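Local coordinates for protein ferulic acid esterase, AmCE1/Fae1A (Anaeromyces mucronatus, PDB 5CXX) that probably hydrolyses feruloyl esters as an alpha/beta-hydrolase esterase and binds ferulic acid, the acid such a reaction releases, at residues 43-48 with 94-99. Sequence-based numbering, arbitrary orientation.
Sequences NVILPV and MIIVLP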
loop_
_atom_site.group_PDB
_atom_site.type_symbol
_atom_site.label_atom_id
_atom_site.label_comp_id
_atom_site.label_asym_id
_atom_site.label_seq_id
_atom_site.Cartn_x
_atom_site.Cartn_y
_atom_site.Cartn_z
ATOM N N ASN A 43 -5.273 -4.662 11.448
ATOM C CA ASN A 43 -4.198 -4.586 12.434
ATOM C C ASN A 43 -3.715 -3.169 12.551
ATOM O O ASN A 43 -3.470 -2.475 11.546
ATOM C CB ASN A 43 -3.034 -5.463 12.033
ATOM C CG ASN A 43 -3.367 -6.935 12.215
ATOM O OD1 ASN A 43 -3.705 -7.363 13.318
ATOM N ND2 ASN A 43 -3.314 -7.709 11.128
ATOM N N VAL A 44 -3.544 -2.756 13.794
ATOM C CA VAL A 44 -2.869 -1.502 14.084
ATOM C C VAL A 44 -1.532 -1.813 14.757
ATOM O O VAL A 44 -1.493 -2.490 15.786
ATOM C CB VAL A 44 -3.741 -0.596 14.974
ATOM C CG1 VAL A 44 -2.988 0.711 15.341
ATOM C CG2 VAL A 44 -5.035 -0.244 14.221
ATOM N N ILE A 45 -0.470 -1.250 14.195
ATOM C CA ILE A 45 0.895 -1.472 14.695
ATOM C C ILE A 45 1.430 -0.116 15.180
ATOM O O ILE A 45 1.820 0.738 14.361
ATOM C CB ILE A 45 1.747 -2.072 13.586
ATOM C CG1 ILE A 45 1.156 -3.409 13.076
ATOM C CG2 ILE A 45 3.225 -2.205 14.087
ATOM C CD1 ILE A 45 1.623 -3.690 11.576
ATOM N N LEU A 46 1.382 0.091 16.487
ATOM C CA LEU A 46 1.904 1.334 17.073
ATOM C C LEU A 46 3.413 1.287 17.158
ATOM O O LEU A 46 3.975 0.229 17.345
ATOM C CB LEU A 46 1.296 1.538 18.456
ATOM C CG LEU A 46 -0.238 1.678 18.414
ATOM C CD1 LEU A 46 -0.820 1.717 19.844
ATOM C CD2 LEU A 46 -0.767 2.883 17.527
ATOM N N PRO A 47 4.068 2.449 17.046
ATOM C CA PRO A 47 5.531 2.456 17.070
ATOM C C PRO A 47 6.038 2.067 18.465
ATOM O O PRO A 47 5.336 2.200 19.453
ATOM C CB PRO A 47 5.888 3.909 16.723
ATOM C CG PRO A 47 4.717 4.689 17.250
ATOM C CD PRO A 47 3.519 3.787 16.816
ATOM N N VAL A 48 7.262 1.577 18.503
ATOM C CA VAL A 48 7.906 1.286 19.773
ATOM C C VAL A 48 7.908 2.559 20.605
ATOM O O VAL A 48 8.306 3.612 20.092
ATOM C CB VAL A 48 9.338 0.790 19.531
ATOM C CG1 VAL A 48 10.108 0.712 20.836
ATOM C CG2 VAL A 48 9.293 -0.581 18.834
ATOM N N MET A 94 6.362 5.915 13.002
ATOM C CA MET A 94 5.072 5.954 12.352
ATOM C C MET A 94 4.167 4.874 12.917
ATOM O O MET A 94 4.624 3.954 13.558
ATOM C CB MET A 94 5.211 5.728 10.798
ATOM C CG MET A 94 5.875 4.383 10.498
ATOM S SD MET A 94 6.157 4.119 8.712
ATOM C CE MET A 94 7.508 5.262 8.502
ATOM N N ILE A 95 2.867 5.017 12.626
ATOM C CA ILE A 95 1.854 3.972 12.881
ATOM C C ILE A 95 1.604 3.221 11.571
ATOM O O ILE A 95 1.476 3.877 10.520
ATOM C CB ILE A 95 0.552 4.631 13.353
ATOM C CG1 ILE A 95 0.759 5.273 14.776
ATOM C CG2 ILE A 95 -0.576 3.603 13.384
ATOM C CD1 ILE A 95 -0.429 6.157 15.153
ATOM N N ILE A 96 1.565 1.894 11.607
ATOM C CA ILE A 96 1.284 1.110 10.403
ATOM C C ILE A 96 -0.077 0.432 10.594
ATOM O O ILE A 96 -0.343 -0.182 11.647
ATOM C CB ILE A 96 2.363 0.014 10.210
ATOM C CG1 ILE A 96 3.774 0.637 10.066
ATOM C CG2 ILE A 96 2.020 -0.865 8.912
ATOM C CD1 ILE A 96 4.806 -0.511 10.210
ATOM N N VAL A 97 -0.956 0.588 9.605
ATOM C CA VAL A 97 -2.287 -0.050 9.636
ATOM C C VAL A 97 -2.383 -1.054 8.496
ATOM O O VAL A 97 -2.101 -0.716 7.347
ATOM C CB VAL A 97 -3.399 1.026 9.528
ATOM C CG1 VAL A 97 -4.835 0.363 9.472
ATOM C CG2 VAL A 97 -3.308 2.037 10.726
ATOM N N LEU A 98 -2.783 -2.278 8.819
ATOM C CA LEU A 98 -3.003 -3.338 7.791
ATOM C C LEU A 98 -4.503 -3.611 7.738
ATOM O O LEU A 98 -5.065 -4.335 8.588
ATOM C CB LEU A 98 -2.267 -4.634 8.125
ATOM C CG LEU A 98 -0.798 -4.497 8.529
ATOM C CD1 LEU A 98 -0.199 -5.909 8.768
ATOM C CD2 LEU A 98 -0.033 -3.721 7.433
ATOM N N PRO A 99 -5.196 -3.030 6.756
ATOM C CA PRO A 99 -6.642 -3.283 6.642
ATOM C C PRO A 99 -6.929 -4.644 6.001
ATOM O O PRO A 99 -6.068 -5.276 5.408
ATOM C CB PRO A 99 -7.145 -2.182 5.700
ATOM C CG PRO A 99 -6.016 -1.112 5.728
ATOM C CD PRO A 99 -4.743 -1.975 5.819
HETATM O O HOH W 1 4.527 1.233 13.886
#
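CG1 of Ile-45 and CG of Leu-98 both lie anti to their carbonyl carbons (chi1 -59° and -48°), torsions that turn the two groups toward each other across a shared face of the sheet, and the extended CG1 arm of Ile-45 then sets CD1 against both Ile-96 and Leu-98. The strands 38-45 and 95-99 that carry them are antiparallel neighbours in the mixed central sheet of the alpha/beta-hydrolase fold; here the antiparallel hairpin side of the sheet, 26-33 with 38-45, joins the parallel strands that begin with 95-99 and 58-62. Two hydrogen-bonded pairs, Asn-43 with Leu-98 and Ile-45 with Ile-96, flank the non-hydrogen-bonded pair Val-44 with Val-97. The bond from Ile-45 N to Ile-96 O (2.8 Å) approaches almost in line with the carbonyl, whereas Asn-43 N reaches Leu-98 O from 29° off the carbonyl plane. Asn-43 O, which accepts from Leu-98 N, also receives a CA-H...O contact from Val-97.

On the face of Asn-43, Ile-45, Ile-96 and Leu-98, Ile-45 CD1 touches Ile-96 CG2 at 3.9 Å and Leu-98 CG at 4.0 Å. Asn-43 adds its CB against Leu-98 CB, while its ND2 hydrogen-bonds Asp-70. On the other face, Val-44 CG1 meets Ile-95 CG2, and Met-137 of helix 125-140 packs on Ile-95 and Val-97. The Leu-46 side chain runs beside that of Ile-95, CD2 against CG1, and Pro-47 crosses Ile-95 with CD 3.7 Å from CG1. Beyond the last pair a water bridges the two segments, donating to Ile-45 O at 2.8 Å and to Met-94 O at 2.7 Å.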